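PDB 2OI8: putative regulatory protein SCO4313 from Streptomyces coelicolor, which probably binds DNA as a dimeric transcriptional regulator of the TetR family. Local coordinates for residues A[129-141]-A[166-180]. Sequence-based numbering, arbitrary orientation.
Sequences AETMAVIVDACAA and RPAPSSALHRALSFW
The all-helical C-terminal domain of this TetR-family protein offers a worked example consistent with the rule that alanines let two helices draw close: helix 129-139 crosses residues 170-180, the first turns of helix 170-191, at 124°, with 8.3 Å between axes at closest approach. A172 CB and A176 CB point toward helix 129-139, and A172 CB meets C139 CB at 4.1 Å. I135 CG2 lies 3.6 Å from A176 CB. V136 CG2 touches the same methyl at 3.8 Å, while its other branch, CG1, packs against R166 NH1 and L173 CD2. I135 CD1 reaches F179 CE1, the two side chains meeting roughly at right angles. Further along, M132, a selenomethionine bent at chi2 and chi3, lays its selenium above one face of W180, 4.6 Å from the centroid of the five-membered ring, in a Met-aromatic contact. M198 of the second subunit packs on M132 too, placing this end near the dimer interface. At the exposed edge of the packing, R166 NH2 makes a salt bridge to D137 OD1 at 2.8 Å, its hydrogen bond weak at 119° and the two planar groups turned 74° apart. A leucine in place of R166 would probably leave the D137 carboxylate without its positive mate. One turn on from I135, C139 SG lies against the aliphatic part of R175, 3.3 Å from CG.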
loop_
_atom_site.group_PDB
_atom_site.type_symbol
_atom_site.label_atom_id
_atom_site.label_comp_id
_atom_site.label_asym_id
_atom_site.label_seq_id
_atom_site.Cartn_x
_atom_site.Cartn_y
_atom_site.Cartn_z
ATOM N N ALA A 129 -14.161 -10.671 3.784
ATOM C CA ALA A 129 -15.411 -10.131 4.329
ATOM C C ALA A 129 -15.608 -10.476 5.795
ATOM O O ALA A 129 -16.516 -9.945 6.450
ATOM C CB ALA A 129 -16.601 -10.631 3.514
ATOM N N GLU A 130 -14.769 -11.383 6.293
ATOM C CA GLU A 130 -14.799 -11.800 7.696
ATOM C C GLU A 130 -14.404 -10.607 8.556
ATOM O O GLU A 130 -15.229 -10.071 9.302
ATOM C CB GLU A 130 -13.857 -12.996 7.938
ATOM N N THR A 131 -13.149 -10.188 8.413
ATOM C CA THR A 131 -12.640 -8.956 9.000
ATOM C C THR A 131 -13.634 -7.776 8.833
ATOM O O THR A 131 -13.938 -7.068 9.801
ATOM C CB THR A 131 -11.243 -8.607 8.391
ATOM O OG1 THR A 131 -10.355 -9.729 8.528
ATOM C CG2 THR A 131 -10.621 -7.404 9.071
HETATM N N MSE A 132 -14.159 -7.593 7.622
HETATM C CA MSE A 132 -15.044 -6.461 7.331
HETATM C C MSE A 132 -16.443 -6.517 7.948
HETATM O O MSE A 132 -17.043 -5.480 8.209
HETATM C CB MSE A 132 -15.098 -6.201 5.828
HETATM C CG MSE A 132 -14.109 -5.112 5.405
HETATM SE SE MSE A 132 -14.957 -3.337 5.448
HETATM C CE MSE A 132 -15.884 -3.484 3.747
ATOM N N ALA A 133 -16.953 -7.714 8.200
ATOM C CA ALA A 133 -18.208 -7.854 8.931
ATOM C C ALA A 133 -18.131 -7.195 10.323
ATOM O O ALA A 133 -19.077 -6.527 10.754
ATOM C CB ALA A 133 -18.592 -9.326 9.039
ATOM N N VAL A 134 -16.994 -7.367 11.000
ATOM C CA VAL A 134 -16.792 -6.842 12.349
ATOM C C VAL A 134 -16.862 -5.323 12.361
ATOM O O VAL A 134 -17.553 -4.750 13.192
ATOM C CB VAL A 134 -15.448 -7.301 12.973
ATOM C CG1 VAL A 134 -15.290 -6.745 14.375
ATOM C CG2 VAL A 134 -15.351 -8.819 13.011
ATOM N N ILE A 135 -16.158 -4.676 11.438
ATOM C CA ILE A 135 -16.159 -3.208 11.347
ATOM C C ILE A 135 -17.574 -2.675 11.143
ATOM O O ILE A 135 -18.003 -1.699 11.785
ATOM C CB ILE A 135 -15.275 -2.677 10.165
ATOM C CG1 ILE A 135 -13.848 -3.236 10.212
ATOM C CG2 ILE A 135 -15.305 -1.142 10.096
ATOM C CD1 ILE A 135 -13.194 -3.147 11.577
ATOM N N VAL A 136 -18.277 -3.310 10.210
ATOM C CA VAL A 136 -19.657 -2.961 9.929
ATOM C C VAL A 136 -20.437 -3.055 11.235
ATOM O O VAL A 136 -21.123 -2.094 11.620
ATOM C CB VAL A 136 -20.270 -3.870 8.840
ATOM C CG1 VAL A 136 -21.748 -3.592 8.693
ATOM C CG2 VAL A 136 -19.554 -3.664 7.500
ATOM N N ASP A 137 -20.292 -4.193 11.924
ATOM C CA ASP A 137 -20.942 -4.410 13.213
ATOM C C ASP A 137 -20.812 -3.172 14.086
ATOM O O ASP A 137 -21.821 -2.603 14.499
ATOM C CB ASP A 137 -20.373 -5.642 13.929
ATOM C CG ASP A 137 -20.818 -6.952 13.297
ATOM O OD1 ASP A 137 -21.655 -6.935 12.363
ATOM O OD2 ASP A 137 -20.319 -8.010 13.741
ATOM N N ALA A 138 -19.573 -2.730 14.318
ATOM C CA ALA A 138 -19.322 -1.548 15.150
ATOM C C ALA A 138 -20.026 -0.289 14.626
ATOM O O ALA A 138 -20.722 0.399 15.394
ATOM C CB ALA A 138 -17.837 -1.309 15.341
ATOM N N CYS A 139 -19.895 -0.020 13.325
ATOM C CA CYS A 139 -20.501 1.173 12.716
ATOM C C CYS A 139 -22.026 1.287 12.868
ATOM O O CYS A 139 -22.604 2.304 12.475
ATOM C CB CYS A 139 -20.092 1.304 11.249
ATOM S SG CYS A 139 -18.350 1.766 11.022
ATOM N N ALA A 140 -22.659 0.242 13.410
ATOM C CA ALA A 140 -24.007 0.341 13.974
ATOM C C ALA A 140 -23.872 0.794 15.446
ATOM O O ALA A 140 -24.061 -0.005 16.398
ATOM C CB ALA A 140 -24.749 -0.992 13.856
ATOM N N ALA A 141 -23.534 2.087 15.610
ATOM C CA ALA A 141 -23.063 2.652 16.881
ATOM C C ALA A 141 -23.996 3.735 17.388
ATOM O O ALA A 141 -24.482 4.560 16.613
ATOM C CB ALA A 141 -21.648 3.219 16.709
ATOM N N ARG A 166 -28.017 -8.150 6.233
ATOM C CA ARG A 166 -27.993 -7.811 7.656
ATOM C C ARG A 166 -27.582 -6.376 7.992
ATOM O O ARG A 166 -26.423 -5.996 7.782
ATOM C CB ARG A 166 -27.058 -8.790 8.416
ATOM C CG ARG A 166 -26.810 -8.525 9.947
ATOM C CD ARG A 166 -25.944 -7.256 10.286
ATOM N NE ARG A 166 -24.484 -7.458 10.326
ATOM C CZ ARG A 166 -23.592 -6.923 9.480
ATOM N NH1 ARG A 166 -23.973 -6.143 8.471
ATOM N NH2 ARG A 166 -22.304 -7.188 9.638
ATOM N N PRO A 167 -28.543 -5.529 8.396
ATOM C CA PRO A 167 -29.733 -4.941 7.827
ATOM C C PRO A 167 -29.403 -3.428 7.864
ATOM O O PRO A 167 -30.245 -2.565 7.527
ATOM C CB PRO A 167 -30.815 -5.293 8.862
ATOM C CG PRO A 167 -30.048 -5.616 10.152
ATOM C CD PRO A 167 -28.581 -5.348 9.856
ATOM N N ALA A 168 -28.144 -3.160 8.268
ATOM C CA ALA A 168 -27.595 -1.841 8.631
ATOM C C ALA A 168 -27.699 -0.770 7.552
ATOM O O ALA A 168 -27.384 -1.062 6.338
ATOM C CB ALA A 168 -26.120 -1.991 9.062
ATOM N N PRO A 169 -28.080 0.494 8.001
ATOM C CA PRO A 169 -28.279 1.556 7.011
ATOM C C PRO A 169 -26.959 1.793 6.274
ATOM O O PRO A 169 -25.880 1.714 6.880
ATOM C CB PRO A 169 -28.675 2.776 7.871
ATOM C CG PRO A 169 -28.129 2.488 9.258
ATOM C CD PRO A 169 -28.262 1.007 9.421
ATOM N N SER A 170 -27.052 2.059 4.976
ATOM C CA SER A 170 -25.874 2.134 4.143
ATOM C C SER A 170 -24.826 3.114 4.651
ATOM O O SER A 170 -23.653 2.984 4.301
ATOM C CB SER A 170 -26.258 2.455 2.704
ATOM O OG SER A 170 -26.753 1.296 2.044
ATOM N N SER A 171 -25.224 4.078 5.483
ATOM C CA SER A 171 -24.259 5.022 6.080
ATOM C C SER A 171 -23.254 4.323 6.991
ATOM O O SER A 171 -22.086 4.727 7.067
ATOM C CB SER A 171 -24.955 6.162 6.823
ATOM O OG SER A 171 -25.990 5.685 7.652
ATOM N N ALA A 172 -23.712 3.263 7.654
ATOM C CA ALA A 172 -22.839 2.420 8.462
ATOM C C ALA A 172 -21.852 1.681 7.578
ATOM O O ALA A 172 -20.693 1.520 7.951
ATOM C CB ALA A 172 -23.656 1.443 9.297
ATOM N N LEU A 173 -22.291 1.236 6.400
ATOM C CA LEU A 173 -21.370 0.563 5.472
ATOM C C LEU A 173 -20.357 1.564 4.923
ATOM O O LEU A 173 -19.169 1.250 4.776
ATOM C CB LEU A 173 -22.097 -0.131 4.313
ATOM C CG LEU A 173 -23.186 -1.192 4.515
ATOM C CD1 LEU A 173 -23.414 -1.969 3.220
ATOM C CD2 LEU A 173 -22.862 -2.142 5.647
ATOM N N HIS A 174 -20.839 2.768 4.624
ATOM C CA HIS A 174 -19.997 3.872 4.179
ATOM C C HIS A 174 -18.935 4.204 5.238
ATOM O O HIS A 174 -17.732 4.292 4.936
ATOM C CB HIS A 174 -20.867 5.093 3.901
ATOM C CG HIS A 174 -20.109 6.271 3.371
ATOM N ND1 HIS A 174 -18.731 6.320 3.336
ATOM C CD2 HIS A 174 -20.539 7.464 2.898
ATOM C CE1 HIS A 174 -18.345 7.488 2.853
ATOM N NE2 HIS A 174 -19.425 8.199 2.583
ATOM N N ARG A 175 -19.381 4.371 6.479
ATOM C CA ARG A 175 -18.454 4.566 7.579
ATOM C C ARG A 175 -17.422 3.429 7.683
ATOM O O ARG A 175 -16.232 3.691 7.831
ATOM C CB ARG A 175 -19.214 4.717 8.883
ATOM C CG ARG A 175 -18.305 4.901 10.069
ATOM C CD ARG A 175 -19.126 5.171 11.289
ATOM N NE ARG A 175 -19.821 6.440 11.151
ATOM C CZ ARG A 175 -19.948 7.303 12.147
ATOM N NH1 ARG A 175 -19.420 7.009 13.335
ATOM N NH2 ARG A 175 -20.585 8.453 11.959
ATOM N N ALA A 176 -17.869 2.174 7.601
ATOM C CA ALA A 176 -16.946 1.018 7.640
ATOM C C ALA A 176 -15.851 1.059 6.557
ATOM O O ALA A 176 -14.670 0.823 6.822
ATOM C CB ALA A 176 -17.724 -0.292 7.563
ATOM N N LEU A 177 -16.257 1.344 5.328
ATOM C CA LEU A 177 -15.326 1.483 4.209
ATOM C C LEU A 177 -14.329 2.626 4.447
ATOM O O LEU A 177 -13.162 2.468 4.172
ATOM C CB LEU A 177 -16.111 1.684 2.902
ATOM C CG LEU A 177 -16.996 0.509 2.464
ATOM C CD1 LEU A 177 -17.816 0.888 1.275
ATOM C CD2 LEU A 177 -16.154 -0.707 2.140
ATOM N N SER A 178 -14.802 3.748 4.995
ATOM C CA SER A 178 -13.960 4.898 5.379
ATOM C C SER A 178 -12.945 4.610 6.482
ATOM O O SER A 178 -11.817 5.117 6.454
ATOM C CB SER A 178 -14.825 6.074 5.822
ATOM O OG SER A 178 -15.243 6.831 4.708
ATOM N N PHE A 179 -13.363 3.834 7.467
ATOM C CA PHE A 179 -12.470 3.368 8.516
ATOM C C PHE A 179 -11.359 2.521 7.868
ATOM O O PHE A 179 -10.170 2.738 8.088
ATOM C CB PHE A 179 -13.331 2.582 9.521
ATOM C CG PHE A 179 -12.568 1.837 10.582
ATOM C CD1 PHE A 179 -12.007 0.594 10.314
ATOM C CD2 PHE A 179 -12.487 2.343 11.878
ATOM C CE1 PHE A 179 -11.334 -0.102 11.293
ATOM C CE2 PHE A 179 -11.820 1.642 12.873
ATOM C CZ PHE A 179 -11.246 0.418 12.580
ATOM N N TRP A 180 -11.771 1.559 7.055
ATOM C CA TRP A 180 -10.855 0.670 6.366
ATOM C C TRP A 180 -9.811 1.467 5.564
ATOM O O TRP A 180 -8.605 1.273 5.718
ATOM C CB TRP A 180 -11.666 -0.225 5.436
ATOM C CG TRP A 180 -11.003 -1.471 4.994
ATOM C CD1 TRP A 180 -10.824 -1.886 3.709
ATOM C CD2 TRP A 180 -10.450 -2.485 5.824
ATOM N NE1 TRP A 180 -10.186 -3.092 3.686
ATOM C CE2 TRP A 180 -9.939 -3.486 4.972
ATOM C CE3 TRP A 180 -10.331 -2.649 7.210
ATOM C CZ2 TRP A 180 -9.323 -4.655 5.457
ATOM C CZ3 TRP A 180 -9.703 -3.819 7.699
ATOM C CH2 TRP A 180 -9.210 -4.798 6.817
#